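Local coordinates for protein DNA polymerase III subunit beta (Helicobacter pylori 26695, PDB 4S3I) that encircles DNA as a dimeric sliding clamp and tethers DNA polymerases and other proteins to it, so that replication is processive, at residues 129-132 against 133-137; 141-144 against 145-149; 282-286 against 287-291; 5-9 against 10-14. All coordinates share one frame; numbering follows the deposited sequence.

Contact 1 (129-132 against 133-137); sequences IEVN and APFLV
From Val131 to Phe135 the backbone leaves strand 127-131 in extended form, turns at Asn132, runs extended through Ala133 and turns again at Pro134 into helix 135-143. This strand-turn-helix connection lies in the central domain of the sliding clamp. No hydrogen bond crosses it, and what closes it is apolar packing centred on Val131. The two methyl groups of that residue serve different partners. CG1, anti to the backbone N (chi1 178°), lies over one face of the Phe135 ring, 4.1 Å from CZ, whereas CG2 meets CD2 of Leu136 at 4.1 Å, the two side chains crossing at about a right angle. A beta-branched residue suits the end of a strand here, because both branches leave CB close to the main chain and can point at separate targets. Phe135 is folded back toward the strand by a chi1 of 57°, which holds CG between its own backbone N and carbonyl carbon. Two residues earlier in the strand, Ile129 adds a looser touch, its CD1 lying 4.4 Å from Leu136 CD2, and Met161 and Phe163 of strand 158-164 continue this hydrophobic layer. Pro134, having no N-H to satisfy and a phi already near helical values, fits the entry to a helix. Asn132 ND2 bonds Asn216 OD1 in the loop ahead of the neighbouring strand 217-221. The carbonyl of Ala133 points back inward: its O stands 3.9 Å above the plane of the Phe135 ring, on the face that Val131 CG1 also covers, and 3.3 Å from that methyl carbon.

Contact 2 (141-144 against 145-149); sequences KKIA and PVIEQ
Ile143 and Val146 are joined through the main chain where helix 135-143 gives way to a tighter coil. Val146 N donates to Ile143 O at 3.0 Å, and Ile147 N repeats the step to Ala144 O, again at 3.0 Å. Both bonds span three residues, the signature of a 3-10 turn following an alpha helix. Pro145 fits this change: it has no N-H to offer the preceding helical turn, and its ring carbon CD lies 3.5 Å from Lys141 O instead. Even with the short side chain of Ala144, its CB and Pro145 CD are tight at 3.5 Å. On the buried side, Ile143 CG2 meets Val146 CG2 and Ile147 CD1, each at 4.2 Å, while Ile159 of strand 158-164 packs on both isoleucines. Ala144 O has a second donor, Lys203 NZ of helix 203-212, which also bonds Ile147 O. The solvent side contrasts with these buried isoleucines: the Pro145 ring is exposed although its CD is pressed against the helix end, and Lys141, a long charged residue suited to water, extends outward. Lys142 sends its ammonium to Asp138 and Ala365 O.

Contact 3 (282-286 against 287-291); sequences LTLEK and NNALF
Thr283 and Leu290 face each other as an antiparallel hydrogen-bonded pair, in which the N-H and the carbonyl of each are satisfied by the other, in two bonds. Thr283 N donates to Leu290 O at 2.8 Å, and Leu290 N returns the bond to Thr283 O, also at 2.8 Å. Nearer the turn, Glu285 N reaches Asn288 O at 2.9 Å. The return bond is missing: Asn288 N is buried without a partner in the model. Other main-chain groups of the two strands face outward and are taken up by neighbours, Leu282 and Leu284 by Leu320 and Phe318, Ala289 by Val306. Thr283 OG1 is satisfied by His319 ND1, so the threonine can combine a beta-branched, strand-favouring shape with a buried hydroxyl. At the turn Lys286 and Asn287 run side by side. A bend at chi4 (-56°) brings Lys286 NZ to Asn287 OD1 at 2.7 Å, while ND2 of the same amide bonds Ile308 O. Hydrophobic residues fill the face carrying Leu282, Leu284, Ala289 and Phe291. Leu282 CD1 makes a CH-pi contact over the Phe291 ring, 4.2 Å from its centroid, and Leu284 CD2 touches Ala289 CB at 4.0 Å. Phe266 of helix 263-273 meets Phe291 edge-to-face. On the other face Leu290 CD2 rests against Thr283 CG2 at 3.8 Å. The whole is a beta hairpin whose turn, Glu285 to Asn288, is closed by a single backbone bond, forming the two inner strands of a four-stranded antiparallel sheet in the C-terminal domain, with a helix packed on its hydrophobic face.

Contact 4 (5-9 against 10-14); sequences ISVSK and NDLEN
Lys9 NZ is gripped by OE2 of Glu13 in a salt bridge of 2.6 Å, the carboxylate oxygen being met nearly along its C-O axis. The two residues are one helical turn apart and their side chains run alongside each other. Glu13 is extended, whereas Lys9 bends at chi2 (-85°) and chi3 (-145°) to bring its ammonium over. Water 2 lies within hydrogen-bonding distance of Glu13 OE1 and accepts a weak bond from Lys9 NZ. Glu13 OE1 also pairs with Arg17, and Asp86 is a weak, distant partner of the lysine. In the main chain of the same turn, Glu13 N bonds Lys9 O at 2.8 Å, and Leu12 N bonds Ser8 O at 2.9 Å. Ser8 is the N-cap of helix 9-19, reached directly from strand 4-7 of the N-terminal domain. Water 1 accepts from Ser8 N at 2.9 Å and donates to Asp11 OD2 at 3.0 Å, so the acidic third residue of the helix serves the cap's backbone indirectly. Serine OG, however, remains 3.8 Å from Asp11 N. An acid at Asp11 would also be expected to suit the partly positive N-terminal end of the helix. On the buried side, Val7 CG2 packs on Leu12 CD2 at 3.8 Å, where Ile59 touches both and Phe77 and Ile81 of helix 74-82 cover the leucine.

Along the chain contact 4 comes first, in the N-terminal domain, followed by contacts 1 and 2 in the central domain and contact 3 in the C-terminal domain. Contacts 1 and 2 share helix 135-143, one at its start and the other near its end, with centres about 18 Å apart. Contact 4 resembles contact 1 in leading from a strand into a helix, but their centres lie about 29 Å apart. Contacts 3 and 4 sit on opposite sides of the chain's centre, about 58 Å between centres. The spread follows the elongated, three-domain chain, two copies of which form the ring of a sliding clamp.

Contact 1 (129-132 against 133-137)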
loop_
_atom_site.group_PDB
_atom_site.type_symbol
_atom_site.label_atom_id
_atom_site.label_comp_id
_atom_site.label_asym_id
_atom_site.label_seq_id
_atom_site.Cartn_x
_atom_site.Cartn_y
_atom_site.Cartn_z
ATOM N N ILE A 129 -25.525 -5.710 26.693
ATOM C CA ILE A 129 -24.359 -5.833 27.547
ATOM C C ILE A 129 -23.558 -4.532 27.556
ATOM O O ILE A 129 -23.624 -3.728 26.615
ATOM C CB ILE A 129 -23.450 -6.989 27.104
ATOM C CG1 ILE A 129 -23.086 -6.854 25.625
ATOM C CG2 ILE A 129 -24.115 -8.332 27.361
ATOM C CD1 ILE A 129 -21.913 -7.753 25.227
ATOM N N GLU A 130 -22.822 -4.336 28.643
ATOM C CA GLU A 130 -21.890 -3.235 28.768
ATOM C C GLU A 130 -20.522 -3.882 28.678
ATOM O O GLU A 130 -20.251 -4.855 29.383
ATOM C CB GLU A 130 -22.065 -2.538 30.125
ATOM C CG GLU A 130 -22.461 -1.059 30.045
ATOM C CD GLU A 130 -23.900 -0.834 29.577
ATOM O OE1 GLU A 130 -24.590 -1.824 29.251
ATOM O OE2 GLU A 130 -24.345 0.337 29.535
ATOM N N VAL A 131 -19.675 -3.375 27.791
ATOM C CA VAL A 131 -18.377 -3.984 27.555
ATOM C C VAL A 131 -17.305 -3.036 28.057
ATOM O O VAL A 131 -17.043 -2.018 27.431
ATOM C CB VAL A 131 -18.183 -4.267 26.055
ATOM C CG1 VAL A 131 -16.794 -4.854 25.789
ATOM C CG2 VAL A 131 -19.255 -5.212 25.559
ATOM N N ASN A 132 -16.692 -3.351 29.195
ATOM C CA ASN A 132 -15.710 -2.425 29.750
ATOM C C ASN A 132 -14.261 -2.908 29.645
ATOM O O ASN A 132 -13.374 -2.394 30.326
ATOM C CB ASN A 132 -16.073 -2.041 31.189
ATOM C CG ASN A 132 -17.291 -1.123 31.261
ATOM O OD1 ASN A 132 -18.242 -1.395 31.994
ATOM N ND2 ASN A 132 -17.267 -0.036 30.490
ATOM N N ALA A 133 -14.035 -3.885 28.775
ATOM C CA ALA A 133 -12.705 -4.441 28.542
ATOM C C ALA A 133 -12.581 -4.813 27.070
ATOM O O ALA A 133 -13.596 -4.921 26.380
ATOM C CB ALA A 133 -12.469 -5.651 29.434
ATOM N N PRO A 134 -11.345 -5.020 26.578
ATOM C CA PRO A 134 -11.211 -5.241 25.132
ATOM C C PRO A 134 -11.636 -6.629 24.662
ATOM O O PRO A 134 -11.485 -6.922 23.478
ATOM C CB PRO A 134 -9.702 -5.070 24.882
ATOM C CG PRO A 134 -9.176 -4.339 26.092
ATOM C CD PRO A 134 -10.042 -4.786 27.228
ATOM N N PHE A 135 -12.162 -7.469 25.545
ATOM C CA PHE A 135 -12.384 -8.878 25.176
ATOM C C PHE A 135 -13.265 -9.128 23.932
ATOM O O PHE A 135 -12.984 -10.030 23.141
ATOM C CB PHE A 135 -12.898 -9.698 26.375
ATOM C CG PHE A 135 -14.160 -9.162 26.982
ATOM C CD1 PHE A 135 -14.112 -8.402 28.137
ATOM C CD2 PHE A 135 -15.397 -9.426 26.405
ATOM C CE1 PHE A 135 -15.267 -7.905 28.709
ATOM C CE2 PHE A 135 -16.560 -8.926 26.967
ATOM C CZ PHE A 135 -16.493 -8.163 28.125
ATOM N N LEU A 136 -14.324 -8.344 23.755
ATOM C CA LEU A 136 -15.220 -8.585 22.624
ATOM C C LEU A 136 -14.557 -8.242 21.290
ATOM O O LEU A 136 -14.604 -9.044 20.355
ATOM C CB LEU A 136 -16.551 -7.845 22.798
ATOM C CG LEU A 136 -17.614 -8.114 21.723
ATOM C CD1 LEU A 136 -17.953 -9.600 21.650
ATOM C CD2 LEU A 136 -18.881 -7.297 22.009
ATOM N N VAL A 137 -13.919 -7.078 21.187
ATOM C CA VAL A 137 -13.285 -6.747 19.908
ATOM C C VAL A 137 -12.042 -7.613 19.672
ATOM O O VAL A 137 -11.613 -7.814 18.533
ATOM C CB VAL A 137 -12.954 -5.246 19.749
ATOM C CG1 VAL A 137 -14.169 -4.384 20.117
ATOM C CG2 VAL A 137 -11.725 -4.855 20.586
#

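Contact 2 (141-144 against 145-149)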
loop_
_atom_site.group_PDB
_atom_site.type_symbol
_atom_site.label_atom_id
_atom_site.label_comp_id
_atom_site.label_asym_id
_atom_site.label_seq_id
_atom_site.Cartn_x
_atom_site.Cartn_y
_atom_site.Cartn_z
ATOM N N LYS A 141 -11.600 -9.552 16.303
ATOM C CA LYS A 141 -10.411 -9.422 15.460
ATOM C C LYS A 141 -9.750 -10.785 15.236
ATOM O O LYS A 141 -9.181 -11.053 14.172
ATOM C CB LYS A 141 -9.416 -8.444 16.090
ATOM C CG LYS A 141 -8.245 -8.085 15.193
ATOM C CD LYS A 141 -7.064 -7.548 16.002
ATOM C CE LYS A 141 -5.889 -7.199 15.089
ATOM N NZ LYS A 141 -4.584 -7.095 15.815
ATOM N N LYS A 142 -9.840 -11.661 16.230
ATOM C CA LYS A 142 -9.149 -12.944 16.145
ATOM C C LYS A 142 -9.897 -13.915 15.250
ATOM O O LYS A 142 -9.304 -14.775 14.605
ATOM C CB LYS A 142 -8.933 -13.526 17.547
ATOM C CG LYS A 142 -7.762 -12.898 18.275
ATOM C CD LYS A 142 -7.667 -13.364 19.739
ATOM C CE LYS A 142 -6.405 -12.811 20.417
ATOM N NZ LYS A 142 -6.476 -13.016 21.896
ATOM N N ILE A 143 -11.205 -13.750 15.184
ATOM C CA ILE A 143 -12.049 -14.704 14.471
ATOM C C ILE A 143 -12.335 -14.263 13.038
ATOM O O ILE A 143 -12.552 -15.088 12.146
ATOM C CB ILE A 143 -13.353 -14.929 15.272
ATOM C CG1 ILE A 143 -13.016 -15.630 16.589
ATOM C CG2 ILE A 143 -14.400 -15.728 14.496
ATOM C CD1 ILE A 143 -14.228 -15.925 17.465
ATOM N N ALA A 144 -12.314 -12.950 12.820
ATOM C CA ALA A 144 -12.610 -12.367 11.500
ATOM C C ALA A 144 -11.977 -13.086 10.294
ATOM O O ALA A 144 -12.659 -13.293 9.283
ATOM C CB ALA A 144 -12.255 -10.877 11.474
ATOM N N PRO A 145 -10.678 -13.461 10.385
ATOM C CA PRO A 145 -10.062 -14.039 9.182
ATOM C C PRO A 145 -10.695 -15.332 8.687
ATOM O O PRO A 145 -10.484 -15.682 7.532
ATOM C CB PRO A 145 -8.625 -14.320 9.628
ATOM C CG PRO A 145 -8.364 -13.345 10.717
ATOM C CD PRO A 145 -9.670 -13.194 11.434
ATOM N N VAL A 146 -11.432 -16.048 9.527
ATOM C CA VAL A 146 -11.996 -17.317 9.069
ATOM C C VAL A 146 -13.314 -17.105 8.340
ATOM O O VAL A 146 -13.796 -17.999 7.644
ATOM C CB VAL A 146 -12.168 -18.339 10.210
ATOM C CG1 VAL A 146 -10.888 -18.406 11.065
ATOM C CG2 VAL A 146 -13.367 -17.984 11.071
ATOM N N ILE A 147 -13.890 -15.914 8.497
ATOM C CA ILE A 147 -15.238 -15.663 7.982
ATOM C C ILE A 147 -15.225 -15.164 6.541
ATOM O O ILE A 147 -14.548 -14.176 6.227
ATOM C CB ILE A 147 -15.991 -14.667 8.880
ATOM C CG1 ILE A 147 -16.185 -15.276 10.262
ATOM C CG2 ILE A 147 -17.348 -14.301 8.290
ATOM C CD1 ILE A 147 -16.676 -14.287 11.306
ATOM N N GLU A 148 -15.958 -15.867 5.674
ATOM C CA GLU A 148 -16.191 -15.427 4.301
ATOM C C GLU A 148 -17.279 -14.356 4.299
ATOM O O GLU A 148 -18.439 -14.634 4.615
ATOM C CB GLU A 148 -16.641 -16.593 3.415
ATOM C CG GLU A 148 -15.559 -17.584 3.023
ATOM C CD GLU A 148 -16.112 -18.744 2.203
ATOM O OE1 GLU A 148 -15.639 -19.884 2.397
ATOM O OE2 GLU A 148 -17.017 -18.516 1.363
ATOM N N GLN A 149 -16.896 -13.134 3.947
ATOM C CA GLN A 149 -17.827 -12.017 3.854
ATOM C C GLN A 149 -18.814 -12.280 2.734
ATOM O O GLN A 149 -20.026 -12.330 2.942
ATOM C CB GLN A 149 -17.047 -10.744 3.550
ATOM C CG GLN A 149 -17.845 -9.465 3.637
ATOM C CD GLN A 149 -16.953 -8.269 3.887
ATOM O OE1 GLN A 149 -15.726 -8.367 3.800
ATOM N NE2 GLN A 149 -17.559 -7.133 4.210
#

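Contact 3 (282-286 against 287-291)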
loop_
_atom_site.group_PDB
_atom_site.type_symbol
_atom_site.label_atom_id
_atom_site.label_comp_id
_atom_site.label_asym_id
_atom_site.label_seq_id
_atom_site.Cartn_x
_atom_site.Cartn_y
_atom_site.Cartn_z
ATOM N N LEU A 282 3.248 -32.275 8.370
ATOM C CA LEU A 282 3.856 -32.107 9.690
ATOM C C LEU A 282 4.150 -33.476 10.302
ATOM O O LEU A 282 3.266 -34.331 10.385
ATOM C CB LEU A 282 2.906 -31.342 10.616
ATOM C CG LEU A 282 3.266 -31.308 12.106
ATOM C CD1 LEU A 282 4.552 -30.512 12.311
ATOM C CD2 LEU A 282 2.126 -30.726 12.970
ATOM N N THR A 283 5.386 -33.688 10.732
ATOM C CA THR A 283 5.730 -34.950 11.371
ATOM C C THR A 283 6.189 -34.693 12.784
ATOM O O THR A 283 7.206 -34.034 12.999
ATOM C CB THR A 283 6.852 -35.694 10.639
ATOM O OG1 THR A 283 6.455 -35.990 9.291
ATOM C CG2 THR A 283 7.175 -36.995 11.381
ATOM N N LEU A 284 5.444 -35.217 13.752
ATOM C CA LEU A 284 5.816 -35.055 15.152
ATOM C C LEU A 284 6.522 -36.307 15.682
ATOM O O LEU A 284 6.019 -37.426 15.526
ATOM C CB LEU A 284 4.587 -34.734 15.993
ATOM C CG LEU A 284 4.002 -33.356 15.705
ATOM C CD1 LEU A 284 2.725 -33.161 16.483
ATOM C CD2 LEU A 284 5.017 -32.286 16.081
ATOM N N GLU A 285 7.694 -36.101 16.280
ATOM C CA GLU A 285 8.441 -37.161 16.956
ATOM C C GLU A 285 8.655 -36.717 18.377
ATOM O O GLU A 285 8.253 -35.607 18.744
ATOM C CB GLU A 285 9.796 -37.401 16.284
ATOM C CG GLU A 285 9.734 -38.286 15.058
ATOM C CD GLU A 285 11.047 -38.299 14.274
ATOM O OE1 GLU A 285 12.028 -37.657 14.724
ATOM O OE2 GLU A 285 11.089 -38.945 13.203
ATOM N N LYS A 286 9.316 -37.552 19.177
ATOM C CA LYS A 286 9.431 -37.244 20.597
ATOM C C LYS A 286 10.158 -35.929 20.861
ATOM O O LYS A 286 9.733 -35.131 21.700
ATOM C CB LYS A 286 10.085 -38.385 21.377
ATOM C CG LYS A 286 10.150 -38.091 22.871
ATOM C CD LYS A 286 10.693 -39.253 23.684
ATOM C CE LYS A 286 11.192 -38.761 25.034
ATOM N NZ LYS A 286 12.209 -37.679 24.871
ATOM N N ASN A 287 11.239 -35.684 20.131
ATOM C CA ASN A 287 11.999 -34.456 20.345
ATOM C C ASN A 287 12.238 -33.674 19.064
ATOM O O ASN A 287 13.201 -32.920 18.971
ATOM C CB ASN A 287 13.345 -34.746 21.020
ATOM C CG ASN A 287 13.184 -35.268 22.425
ATOM O OD1 ASN A 287 13.230 -36.479 22.646
ATOM N ND2 ASN A 287 12.983 -34.357 23.391
ATOM N N ASN A 288 11.353 -33.841 18.087
ATOM C CA ASN A 288 11.503 -33.141 16.815
ATOM C C ASN A 288 10.176 -32.882 16.110
ATOM O O ASN A 288 9.243 -33.686 16.187
ATOM C CB ASN A 288 12.437 -33.925 15.876
ATOM C CG ASN A 288 13.885 -33.473 15.980
ATOM O OD1 ASN A 288 14.661 -33.988 16.795
ATOM N ND2 ASN A 288 14.254 -32.503 15.152
ATOM N N ALA A 289 10.096 -31.752 15.419
ATOM C CA ALA A 289 8.942 -31.461 14.570
ATOM C C ALA A 289 9.496 -31.255 13.187
ATOM O O ALA A 289 10.384 -30.420 13.007
ATOM C CB ALA A 289 8.224 -30.196 15.044
ATOM N N LEU A 290 8.996 -32.021 12.218
ATOM C CA LEU A 290 9.509 -31.956 10.860
ATOM C C LEU A 290 8.437 -31.317 9.982
ATOM O O LEU A 290 7.260 -31.633 10.123
ATOM C CB LEU A 290 9.807 -33.359 10.316
ATOM C CG LEU A 290 10.731 -34.380 11.000
ATOM C CD1 LEU A 290 12.157 -33.859 11.128
ATOM C CD2 LEU A 290 10.205 -34.899 12.365
ATOM N N PHE A 291 8.844 -30.466 9.049
ATOM C CA PHE A 291 7.885 -29.826 8.154
ATOM C C PHE A 291 8.320 -30.045 6.713
ATOM O O PHE A 291 9.461 -29.760 6.369
ATOM C CB PHE A 291 7.818 -28.318 8.422
ATOM C CG PHE A 291 7.524 -27.946 9.857
ATOM C CD1 PHE A 291 6.268 -27.467 10.222
ATOM C CD2 PHE A 291 8.514 -28.032 10.832
ATOM C CE1 PHE A 291 5.993 -27.099 11.544
ATOM C CE2 PHE A 291 8.257 -27.670 12.154
ATOM C CZ PHE A 291 6.996 -27.196 12.515
#

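Contact 4 (5-9 against 10-14)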
loop_
_atom_site.group_PDB
_atom_site.type_symbol
_atom_site.label_atom_id
_atom_site.label_comp_id
_atom_site.label_asym_id
_atom_site.label_seq_id
_atom_site.Cartn_x
_atom_site.Cartn_y
_atom_site.Cartn_z
ATOM N N ILE A 5 -22.096 27.483 12.344
ATOM C CA ILE A 5 -21.261 27.075 13.461
ATOM C C ILE A 5 -19.784 27.212 13.095
ATOM O O ILE A 5 -19.436 27.416 11.926
ATOM C CB ILE A 5 -21.505 25.609 13.813
ATOM C CG1 ILE A 5 -21.252 24.722 12.594
ATOM C CG2 ILE A 5 -22.927 25.370 14.335
ATOM C CD1 ILE A 5 -21.212 23.243 12.912
ATOM N N SER A 6 -18.910 27.065 14.087
ATOM C CA SER A 6 -17.496 26.882 13.813
ATOM C C SER A 6 -17.078 25.637 14.556
ATOM O O SER A 6 -17.610 25.351 15.640
ATOM C CB SER A 6 -16.661 28.080 14.268
ATOM O OG SER A 6 -16.522 28.107 15.676
ATOM N N VAL A 7 -16.158 24.875 13.969
ATOM C CA VAL A 7 -15.671 23.654 14.591
ATOM C C VAL A 7 -14.161 23.548 14.485
ATOM O O VAL A 7 -13.520 24.277 13.720
ATOM C CB VAL A 7 -16.303 22.387 13.964
ATOM C CG1 VAL A 7 -17.822 22.401 14.124
ATOM C CG2 VAL A 7 -15.928 22.287 12.491
ATOM N N SER A 8 -13.602 22.625 15.257
ATOM C CA SER A 8 -12.187 22.331 15.190
ATOM C C SER A 8 -11.902 21.492 13.944
ATOM O O SER A 8 -12.585 20.499 13.686
ATOM C CB SER A 8 -11.754 21.572 16.445
ATOM O OG SER A 8 -10.401 21.168 16.361
ATOM N N LYS A 9 -10.889 21.891 13.183
ATOM C CA LYS A 9 -10.499 21.181 11.968
ATOM C C LYS A 9 -10.209 19.707 12.245
ATOM O O LYS A 9 -10.694 18.818 11.544
ATOM C CB LYS A 9 -9.274 21.873 11.343
ATOM C CG LYS A 9 -8.859 21.367 9.961
ATOM C CD LYS A 9 -7.949 20.148 10.043
ATOM C CE LYS A 9 -6.905 20.155 8.940
ATOM N NZ LYS A 9 -6.095 18.903 8.972
ATOM N N ASN A 10 -9.408 19.441 13.270
ATOM C CA ASN A 10 -9.031 18.064 13.559
ATOM C C ASN A 10 -10.187 17.199 14.060
ATOM O O ASN A 10 -10.269 16.014 13.714
ATOM C CB ASN A 10 -7.839 18.014 14.519
ATOM C CG ASN A 10 -6.596 18.646 13.927
ATOM O OD1 ASN A 10 -6.077 18.184 12.906
ATOM N ND2 ASN A 10 -6.113 19.712 14.560
ATOM N N ASP A 11 -11.071 17.779 14.867
ATOM C CA ASP A 11 -12.268 17.072 15.311
ATOM C C ASP A 11 -13.122 16.711 14.100
ATOM O O ASP A 11 -13.590 15.580 13.950
ATOM C CB ASP A 11 -13.108 17.958 16.230
ATOM C CG ASP A 11 -12.456 18.215 17.579
ATOM O OD1 ASP A 11 -11.507 17.490 17.937
ATOM O OD2 ASP A 11 -12.927 19.140 18.283
ATOM N N LEU A 12 -13.318 17.691 13.233
ATOM C CA LEU A 12 -14.154 17.496 12.051
ATOM C C LEU A 12 -13.532 16.431 11.142
ATOM O O LEU A 12 -14.202 15.474 10.738
ATOM C CB LEU A 12 -14.338 18.821 11.310
ATOM C CG LEU A 12 -15.121 18.793 10.000
ATOM C CD1 LEU A 12 -16.548 18.292 10.232
ATOM C CD2 LEU A 12 -15.141 20.183 9.372
ATOM N N GLU A 13 -12.243 16.581 10.848
ATOM C CA GLU A 13 -11.557 15.648 9.951
ATOM C C GLU A 13 -11.652 14.214 10.470
ATOM O O GLU A 13 -12.006 13.295 9.725
ATOM C CB GLU A 13 -10.092 16.051 9.751
ATOM C CG GLU A 13 -9.284 15.069 8.883
ATOM C CD GLU A 13 -7.896 15.591 8.505
ATOM O OE1 GLU A 13 -7.185 14.900 7.747
ATOM O OE2 GLU A 13 -7.512 16.688 8.963
ATOM N N ASN A 14 -11.354 14.026 11.752
ATOM C CA ASN A 14 -11.499 12.717 12.378
ATOM C C ASN A 14 -12.911 12.145 12.241
ATOM O O ASN A 14 -13.084 10.980 11.872
ATOM C CB ASN A 14 -11.093 12.771 13.855
ATOM C CG ASN A 14 -9.598 12.812 14.038
ATOM O OD1 ASN A 14 -8.854 12.225 13.250
ATOM N ND2 ASN A 14 -9.141 13.512 15.076
HETATM O O HOH W 1 -14.967 21.088 17.241
HETATM O O HOH W 2 -5.010 16.657 6.949
#